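Local coordinates for protein formate-dependent phosphoribosylglycinamide formyltransferase (Mycobacterium tuberculosis H37Rv, PDB 6KHR) that belongs to the ATP-grasp family, pairing as two copies of a chain in which a large antiparallel sheet is flanked by helices, at residues L142-A147 with K274-R279; E221-V226 with M295-E300; W260-L265 with T340-P345. One frame throughout, in Å; residues are numbered along the deposited sequence.

Contact 1 of 3, residues L142-A147 with K274-R279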
loop_
_atom_site.group_PDB
_atom_site.type_symbol
_atom_site.label_atom_id
_atom_site.label_comp_id
_atom_site.label_asym_id
_atom_site.label_seq_id
_atom_site.Cartn_x
_atom_site.Cartn_y
_atom_site.Cartn_z
ATOM N N LEU A 142 4.476 17.735 -31.521
ATOM C CA LEU A 142 5.383 18.293 -30.537
ATOM C C LEU A 142 6.800 18.180 -31.085
ATOM O O LEU A 142 7.075 17.414 -32.011
ATOM C CB LEU A 142 5.221 17.562 -29.201
ATOM C CG LEU A 142 3.737 17.244 -28.926
ATOM C CD1 LEU A 142 3.539 16.276 -27.768
ATOM C CD2 LEU A 142 2.925 18.509 -28.691
ATOM N N GLY A 143 7.704 18.975 -30.545
ATOM C CA GLY A 143 9.030 18.910 -31.124
ATOM C C GLY A 143 9.969 18.039 -30.329
ATOM O O GLY A 143 11.145 18.374 -30.161
ATOM N N LEU A 144 9.456 16.908 -29.843
ATOM C CA LEU A 144 10.155 16.161 -28.810
ATOM C C LEU A 144 11.345 15.416 -29.411
ATOM O O LEU A 144 11.262 14.907 -30.539
ATOM C CB LEU A 144 9.199 15.181 -28.114
ATOM C CG LEU A 144 8.331 15.609 -26.919
ATOM C CD1 LEU A 144 8.146 17.117 -26.819
ATOM C CD2 LEU A 144 6.975 14.903 -26.969
ATOM N N PRO A 145 12.459 15.327 -28.678
ATOM C CA PRO A 145 13.650 14.655 -29.206
ATOM C C PRO A 145 13.549 13.149 -29.004
ATOM O O PRO A 145 13.245 12.671 -27.910
ATOM C CB PRO A 145 14.789 15.244 -28.363
ATOM C CG PRO A 145 14.138 15.486 -27.012
ATOM C CD PRO A 145 12.671 15.812 -27.296
ATOM N N THR A 146 13.724 12.439 -30.084
ATOM C CA THR A 146 13.729 10.972 -30.043
ATOM C C THR A 146 14.957 10.472 -30.779
ATOM O O THR A 146 15.730 11.260 -31.268
ATOM C CB THR A 146 12.531 10.399 -30.788
ATOM O OG1 THR A 146 12.411 11.119 -31.998
ATOM C CG2 THR A 146 11.233 10.612 -30.067
ATOM N N ALA A 147 15.129 9.167 -30.787
ATOM C CA ALA A 147 16.199 8.550 -31.580
ATOM C C ALA A 147 15.713 8.575 -33.018
ATOM O O ALA A 147 14.535 8.438 -33.233
ATOM C CB ALA A 147 16.403 7.140 -31.126
ATOM N N LYS A 274 11.771 16.861 -17.331
ATOM C CA LYS A 274 10.513 17.484 -16.941
ATOM C C LYS A 274 9.821 18.090 -18.154
ATOM O O LYS A 274 8.614 17.906 -18.367
ATOM C CB LYS A 274 10.763 18.556 -15.885
ATOM C CG LYS A 274 10.839 18.053 -14.434
ATOM C CD LYS A 274 10.572 19.223 -13.480
ATOM C CE LYS A 274 11.022 18.965 -12.053
ATOM N NZ LYS A 274 10.988 20.229 -11.241
ATOM N N SER A 275 10.592 18.808 -18.970
ATOM C CA SER A 275 10.031 19.487 -20.127
ATOM C C SER A 275 9.341 18.494 -21.063
ATOM O O SER A 275 8.159 18.656 -21.403
ATOM C CB SER A 275 11.143 20.246 -20.840
ATOM O OG SER A 275 10.618 21.226 -21.684
ATOM N N ILE A 276 10.062 17.435 -21.450
ATOM C CA ILE A 276 9.525 16.385 -22.324
ATOM C C ILE A 276 8.321 15.699 -21.686
ATOM O O ILE A 276 7.258 15.562 -22.311
ATOM C CB ILE A 276 10.618 15.350 -22.650
ATOM C CG1 ILE A 276 11.716 15.963 -23.500
ATOM C CG2 ILE A 276 10.014 14.096 -23.271
ATOM C CD1 ILE A 276 12.954 15.090 -23.590
ATOM N N ALA A 277 8.491 15.207 -20.451
ATOM C CA ALA A 277 7.386 14.583 -19.725
ATOM C C ALA A 277 6.154 15.488 -19.706
ATOM O O ALA A 277 5.048 15.056 -20.058
ATOM C CB ALA A 277 7.818 14.228 -18.301
ATOM N N ALA A 278 6.337 16.766 -19.352
ATOM C CA ALA A 278 5.198 17.677 -19.237
ATOM C C ALA A 278 4.511 17.899 -20.573
ATOM O O ALA A 278 3.289 18.072 -20.629
ATOM C CB ALA A 278 5.643 19.013 -18.662
ATOM N N ARG A 279 5.278 17.910 -21.667
ATOM C CA ARG A 279 4.657 18.288 -22.934
ATOM C C ARG A 279 3.866 17.131 -23.544
ATOM O O ARG A 279 2.740 17.329 -23.998
ATOM C CB ARG A 279 5.712 18.846 -23.893
ATOM C CG ARG A 279 6.338 20.130 -23.360
ATOM C CD ARG A 279 7.321 20.799 -24.309
ATOM N NE ARG A 279 6.630 21.774 -25.134
ATOM C CZ ARG A 279 6.111 21.487 -26.319
ATOM N NH1 ARG A 279 6.230 20.260 -26.803
ATOM N NH2 ARG A 279 5.475 22.417 -27.024
#
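Arg279, on helix 267-284, lays its long side chain beside Leu142 and Leu144 of the loop that follows helix 131-141. Its CG leaves on the side of the backbone N (chi1 -64°), and a bend at chi3 (92°) turns the guanidinium back toward the loop. The group meets the leucines at its edge: NH1 lies 3.7 Å from CB of Leu142, in the guanidinium plane, and also 3.7 Å from CD1 of Leu144. Leu142 and Arg279 run past each other in opposite senses, and Leu144 crosses the arginine aslant, its CD1 also lying 4.2 Å from Arg279 CB. Arginine suits this border because it is long and flexible enough to fold its flat end along the loop, with NH1 set against carbon.

Ile276, one helical turn earlier, serves the other end of the loop. It holds CG1 and CD1 outstretched, and CD1 comes to 3.6 Å from CG of Pro145, the two side chains reaching toward each other. Its other branch, CG2, is 4.3 Å from CG of the buried Leu144. A beta-branched residue can thus touch two neighbours at once, while Val301 of strand 300-307 packs on it too. Leu144 is hydrogen-bonded through its backbone to Ala138, and Pro145 to Phe303, so the loop is held by helix 131-141 and strand 300-307.

What joins loop and helix here is carbon against carbon and carbon against the rim of a guanidinium. Cohesion therefore rests on fit, on burying Leu144 and Ile276 and on partly covering Leu142 and Pro145, without a hydrogen bond between the two segments.

Contact 2 of 3, residues E221-V226 with M295-E300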
loop_
_atom_site.group_PDB
_atom_site.type_symbol
_atom_site.label_atom_id
_atom_site.label_comp_id
_atom_site.label_asym_id
_atom_site.label_seq_id
_atom_site.Cartn_x
_atom_site.Cartn_y
_atom_site.Cartn_z
ATOM N N GLU A 221 23.707 5.843 -27.950
ATOM C CA GLU A 221 24.294 5.423 -26.688
ATOM C C GLU A 221 23.395 5.861 -25.538
ATOM O O GLU A 221 22.847 6.968 -25.544
ATOM C CB GLU A 221 25.692 6.009 -26.539
ATOM C CG GLU A 221 26.488 5.396 -25.417
ATOM C CD GLU A 221 27.795 6.127 -25.184
ATOM O OE1 GLU A 221 27.845 7.347 -25.469
ATOM O OE2 GLU A 221 28.767 5.483 -24.724
ATOM N N ILE A 222 23.223 4.977 -24.560
ATOM C CA ILE A 222 22.310 5.212 -23.451
ATOM C C ILE A 222 23.003 4.859 -22.145
ATOM O O ILE A 222 23.651 3.814 -22.036
ATOM C CB ILE A 222 21.002 4.414 -23.607
ATOM C CG1 ILE A 222 20.305 4.818 -24.897
ATOM C CG2 ILE A 222 20.059 4.674 -22.435
ATOM C CD1 ILE A 222 19.209 3.890 -25.288
ATOM N N GLU A 223 22.893 5.752 -21.170
ATOM C CA GLU A 223 23.329 5.507 -19.796
ATOM C C GLU A 223 22.184 4.839 -19.035
ATOM O O GLU A 223 22.273 3.667 -18.658
ATOM C CB GLU A 223 23.718 6.837 -19.154
ATOM C CG GLU A 223 24.993 6.927 -18.373
ATOM C CD GLU A 223 25.250 8.369 -17.945
ATOM O OE1 GLU A 223 25.285 8.661 -16.732
ATOM O OE2 GLU A 223 25.394 9.227 -18.833
ATOM N N PHE A 224 21.096 5.576 -18.821
ATOM C CA PHE A 224 19.951 5.116 -18.041
ATOM C C PHE A 224 18.673 5.089 -18.860
ATOM O O PHE A 224 18.391 6.013 -19.626
ATOM C CB PHE A 224 19.649 6.020 -16.837
ATOM C CG PHE A 224 20.845 6.625 -16.205
ATOM C CD1 PHE A 224 21.815 5.831 -15.623
ATOM C CD2 PHE A 224 20.977 8.000 -16.140
ATOM C CE1 PHE A 224 22.909 6.395 -15.011
ATOM C CE2 PHE A 224 22.080 8.573 -15.535
ATOM C CZ PHE A 224 23.045 7.767 -14.970
ATOM N N LEU A 225 17.889 4.043 -18.661
ATOM C CA LEU A 225 16.458 4.134 -18.855
ATOM C C LEU A 225 15.834 4.745 -17.604
ATOM O O LEU A 225 16.227 4.443 -16.473
ATOM C CB LEU A 225 15.866 2.762 -19.140
ATOM C CG LEU A 225 16.588 2.088 -20.306
ATOM C CD1 LEU A 225 15.998 0.712 -20.602
ATOM C CD2 LEU A 225 16.622 2.965 -21.556
ATOM N N VAL A 226 14.868 5.629 -17.813
ATOM C CA VAL A 226 14.254 6.376 -16.722
ATOM C C VAL A 226 12.753 6.462 -16.955
ATOM O O VAL A 226 12.294 6.731 -18.070
ATOM C CB VAL A 226 14.889 7.774 -16.582
ATOM C CG1 VAL A 226 13.928 8.744 -15.935
ATOM C CG2 VAL A 226 16.164 7.669 -15.754
ATOM N N MET A 295 15.283 7.939 -22.332
ATOM C CA MET A 295 16.641 7.431 -22.460
ATOM C C MET A 295 17.598 8.584 -22.216
ATOM O O MET A 295 17.406 9.675 -22.744
ATOM C CB MET A 295 16.878 6.834 -23.855
ATOM C CG MET A 295 15.948 5.682 -24.186
ATOM S SD MET A 295 16.107 5.090 -25.886
ATOM C CE MET A 295 14.912 6.111 -26.744
ATOM N N ILE A 296 18.629 8.348 -21.420
ATOM C CA ILE A 296 19.490 9.417 -20.931
ATOM C C ILE A 296 20.937 9.034 -21.162
ATOM O O ILE A 296 21.344 7.897 -20.897
ATOM C CB ILE A 296 19.239 9.722 -19.437
ATOM C CG1 ILE A 296 17.740 9.956 -19.219
ATOM C CG2 ILE A 296 20.079 10.937 -18.958
ATOM C CD1 ILE A 296 17.414 10.887 -18.115
ATOM N N ASN A 297 21.701 9.981 -21.656
ATOM C CA ASN A 297 23.125 9.842 -21.854
ATOM C C ASN A 297 23.716 11.188 -21.449
ATOM O O ASN A 297 23.831 12.097 -22.256
ATOM C CB ASN A 297 23.458 9.474 -23.292
ATOM C CG ASN A 297 24.916 9.073 -23.462
ATOM O OD1 ASN A 297 25.650 8.890 -22.483
ATOM N ND2 ASN A 297 25.344 8.930 -24.710
ATOM N N GLY A 298 24.039 11.330 -20.171
ATOM C CA GLY A 298 24.585 12.570 -19.655
ATOM C C GLY A 298 23.629 13.729 -19.776
ATOM O O GLY A 298 22.686 13.867 -19.006
ATOM N N ASP A 299 23.828 14.595 -20.760
ATOM C CA ASP A 299 22.947 15.770 -20.970
ATOM C C ASP A 299 21.794 15.454 -21.912
ATOM O O ASP A 299 20.890 16.219 -21.919
ATOM C CB ASP A 299 23.577 16.802 -21.899
ATOM C CG ASP A 299 24.849 17.440 -21.427
ATOM O OD1 ASP A 299 25.784 16.728 -21.207
ATOM O OD2 ASP A 299 24.885 18.634 -21.331
ATOM N N GLU A 300 21.882 14.417 -22.731
ATOM C CA GLU A 300 20.814 14.206 -23.722
ATOM C C GLU A 300 19.675 13.365 -23.194
ATOM O O GLU A 300 19.949 12.370 -22.623
ATOM C CB GLU A 300 21.435 13.566 -24.950
ATOM C CG GLU A 300 22.758 14.173 -25.286
ATOM C CD GLU A 300 22.607 15.540 -25.910
ATOM O OE1 GLU A 300 23.599 16.119 -26.313
ATOM O OE2 GLU A 300 21.485 15.990 -25.990
#
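A classic beta bulge opens the pairing of strand 224-235 with strand 288-297: Glu223 and Phe224 both face the single residue Ile296. The carbonyl of Ile296 consequently accepts twice. Glu223 N gives it a bond of 2.7 Å to Ile296 O, lying in the carbonyl plane, and Phe224 N a second one to Ile296 O at 3.1 Å, tilted 22° from that plane. In return Ile296 N donates to Phe224 O at 3.0 Å, completing a hydrogen-bonded antiparallel pair, after which Leu225 and Met295 form a non-hydrogen-bonded one.

Beyond the bulge the chain turns back. Asn297 and Glu300 are the ends of a type II' turn whose second residue, Gly298, has the positive phi that glycine tolerates easily. Glu223, long and extended, can reach the turn, and its OE2 receives a weak bond of 2.8 Å from Gly298 N. Asn297 sets CG anti to its own N (chi1 -169°), which carries its amide, able to donate to a carboxylate, toward Glu221; ND2 bonds to Glu221 OE1 at 3.1 Å, arriving from above the carboxylate, whose plane is 83° from that of the amide. Glu221 is poorly ordered, so this last bond is probably loose.

The two faces carry apolar side chains. On one, the unbranched Met295 lies along Leu225, its CG 3.8 Å from Leu225 CD2, and its sulfur meets CD1 of Ile222. On the other, Phe224 lies aslant to Ile296, with CD2 4.1 Å from Ile296 CB.

Strand 288-297 has strand 300-307 on its other side, joined to it through the turn, and Tyr302 and Ala304 of that strand touch Met295. Strand 224-235 continues the sheet through His249 of strand 238-252.

Contact 3 of 3, residues W260-L265 with T340-P345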
loop_
_atom_site.group_PDB
_atom_site.type_symbol
_atom_site.label_atom_id
_atom_site.label_comp_id
_atom_site.label_asym_id
_atom_site.label_seq_id
_atom_site.Cartn_x
_atom_site.Cartn_y
_atom_site.Cartn_z
ATOM N N TRP A 260 14.617 1.558 -9.338
ATOM C CA TRP A 260 15.152 2.257 -8.179
ATOM C C TRP A 260 14.803 3.740 -8.327
ATOM O O TRP A 260 14.604 4.234 -9.442
ATOM C CB TRP A 260 16.683 2.030 -8.034
ATOM C CG TRP A 260 17.499 2.491 -9.244
ATOM C CD1 TRP A 260 17.993 3.754 -9.467
ATOM C CD2 TRP A 260 17.883 1.708 -10.396
ATOM N NE1 TRP A 260 18.665 3.801 -10.670
ATOM C CE2 TRP A 260 18.610 2.571 -11.268
ATOM C CE3 TRP A 260 17.677 0.375 -10.788
ATOM C CZ2 TRP A 260 19.136 2.138 -12.501
ATOM C CZ3 TRP A 260 18.214 -0.062 -12.030
ATOM C CH2 TRP A 260 18.936 0.821 -12.855
ATOM N N GLN A 261 14.743 4.436 -7.186
ATOM C CA GLN A 261 14.246 5.806 -7.084
ATOM C C GLN A 261 14.913 6.449 -5.878
ATOM O O GLN A 261 14.885 5.856 -4.791
ATOM C CB GLN A 261 12.728 5.847 -6.911
ATOM C CG GLN A 261 12.136 7.219 -7.007
ATOM C CD GLN A 261 10.658 7.259 -6.615
ATOM O OE1 GLN A 261 10.247 6.662 -5.613
ATOM N NE2 GLN A 261 9.854 7.968 -7.407
ATOM N N PRO A 262 15.510 7.635 -6.019
ATOM C CA PRO A 262 15.614 8.408 -7.253
ATOM C C PRO A 262 16.848 8.081 -8.091
ATOM O O PRO A 262 17.881 7.738 -7.542
ATOM C CB PRO A 262 15.697 9.848 -6.739
ATOM C CG PRO A 262 16.397 9.741 -5.403
ATOM C CD PRO A 262 16.156 8.328 -4.890
ATOM N N GLN A 263 16.710 8.174 -9.411
ATOM C CA GLN A 263 17.850 8.217 -10.315
ATOM C C GLN A 263 18.370 9.648 -10.399
ATOM O O GLN A 263 17.614 10.563 -10.739
ATOM C CB GLN A 263 17.441 7.727 -11.699
ATOM C CG GLN A 263 18.492 8.024 -12.764
ATOM C CD GLN A 263 19.822 7.351 -12.459
ATOM O OE1 GLN A 263 19.897 6.114 -12.331
ATOM N NE2 GLN A 263 20.879 8.159 -12.314
ATOM N N LYS A 264 19.652 9.856 -10.097
ATOM C CA LYS A 264 20.209 11.205 -10.174
ATOM C C LYS A 264 20.338 11.653 -11.634
ATOM O O LYS A 264 20.716 10.879 -12.519
ATOM C CB LYS A 264 21.570 11.281 -9.470
ATOM C CG LYS A 264 22.711 10.484 -10.146
ATOM C CD LYS A 264 23.487 11.298 -11.219
ATOM C CE LYS A 264 23.770 10.461 -12.481
ATOM N NZ LYS A 264 24.022 11.251 -13.723
ATOM N N LEU A 265 20.018 12.916 -11.878
ATOM C CA LEU A 265 20.216 13.533 -13.171
ATOM C C LEU A 265 20.892 14.879 -12.970
ATOM O O LEU A 265 20.734 15.529 -11.930
ATOM C CB LEU A 265 18.886 13.711 -13.913
ATOM C CG LEU A 265 18.090 12.430 -14.148
ATOM C CD1 LEU A 265 16.775 12.739 -14.810
ATOM C CD2 LEU A 265 18.903 11.493 -15.020
ATOM N N THR A 340 4.119 14.451 -4.309
ATOM C CA THR A 340 5.061 13.457 -4.793
ATOM C C THR A 340 6.255 13.314 -3.852
ATOM O O THR A 340 7.336 12.909 -4.275
ATOM C CB THR A 340 5.518 13.778 -6.220
ATOM O OG1 THR A 340 6.063 15.109 -6.292
ATOM C CG2 THR A 340 4.357 13.639 -7.194
ATOM N N LEU A 341 6.051 13.568 -2.561
ATOM C CA LEU A 341 7.108 13.409 -1.566
ATOM C C LEU A 341 7.646 11.981 -1.526
ATOM O O LEU A 341 6.888 11.012 -1.585
ATOM C CB LEU A 341 6.590 13.789 -0.181
ATOM C CG LEU A 341 5.873 15.141 -0.074
ATOM C CD1 LEU A 341 5.166 15.282 1.277
ATOM C CD2 LEU A 341 6.843 16.288 -0.300
ATOM N N MET A 342 8.961 11.867 -1.368
ATOM C CA MET A 342 9.650 10.592 -1.198
ATOM C C MET A 342 9.893 10.267 0.273
ATOM O O MET A 342 10.312 11.128 1.057
ATOM C CB MET A 342 10.995 10.601 -1.933
ATOM C CG MET A 342 10.834 10.589 -3.424
ATOM S SD MET A 342 12.255 9.940 -4.286
ATOM C CE MET A 342 12.487 8.325 -3.533
ATOM N N ILE A 343 9.646 9.010 0.639
ATOM C CA ILE A 343 10.005 8.537 1.975
ATOM C C ILE A 343 11.522 8.406 2.100
ATOM O O ILE A 343 12.135 8.903 3.048
ATOM C CB ILE A 343 9.316 7.189 2.262
ATOM C CG1 ILE A 343 7.797 7.338 2.367
ATOM C CG2 ILE A 343 9.867 6.562 3.547
ATOM C CD1 ILE A 343 7.100 5.960 2.452
ATOM N N SER A 344 12.147 7.745 1.133
ATOM C CA SER A 344 13.526 7.294 1.234
ATOM C C SER A 344 13.909 6.647 -0.098
ATOM O O SER A 344 13.028 6.204 -0.842
ATOM C CB SER A 344 13.699 6.300 2.391
ATOM O OG SER A 344 14.511 5.202 2.025
ATOM N N PRO A 345 15.201 6.600 -0.432
ATOM C CA PRO A 345 15.613 5.832 -1.619
ATOM C C PRO A 345 15.124 4.390 -1.531
ATOM O O PRO A 345 14.939 3.837 -0.438
ATOM C CB PRO A 345 17.147 5.916 -1.593
ATOM C CG PRO A 345 17.468 7.187 -0.762
ATOM C CD PRO A 345 16.332 7.258 0.262
#
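Gln261 and Pro345 bring their backbones together where strand 256-261 ends and the loop 340-345 leads into strand 346-351, with CA atoms 5.6 Å apart. The carbonyl O of Gln261 takes a CA-H...O contact from Pro345, 3.3 Å from its CA, and Gln261 also forms a backbone hydrogen bond with Gly346, the next residue. A cis peptide joins Gln261 to Pro262, kinking the chain as it leaves the sheet; proline accepts this geometry more readily than other residues.

Met342 provides most of the side-chain contact. It crosses Gln261 obliquely, and a bend at chi3 (55°) turns its terminal methyl onto the glutamine, CE lying 3.5 Å from Gln261 OE1. The same methyl comes 3.9 Å from CD of Pro262, itself 4.2 Å from Pro345 CB. A flexible methionine fits such an uneven surface of amide and prolines. The buried amide of Gln261 is satisfied elsewhere: OE1 bonds to Ser320, NE2 to Gln321 and to the carbonyl of Ala245. Within 260-265, Trp260 NE1 donates to Gln263 OE1 at 3.1 Å, in the indole plane.

Val399 of helix 399-413 packs on both prolines, and Ile343 meets Ile343 of the second subunit at the dimer contact. The arrangement is that of a junction between neighbouring antiparallel strands, 256-261 and 346-351, by which the ATP-grasp sheet runs on into the C-terminal part of the chain.

The three contacts interleave along the chain: 142-147, 221-226 and 260-265 come first, and their partners 274-279, 295-300 and 340-345 follow in the same order. Contacts 2 and 3 reach the same eight-stranded antiparallel sheet and touch, Gln263 and Lys264 packing on Phe224 and Leu265 on Ile296, with centres about 17 Å apart. Contact 1 lies off the strands on helix 267-284, its centre about 14 Å from that of contact 2 and 22 Å from that of contact 3. Helix 267-284 lies between strands 256-261 and 288-297 in the chain, so the contacts involve consecutive elements of the ATP-grasp part, and contact 3 adds the segment leading to strand 346-351.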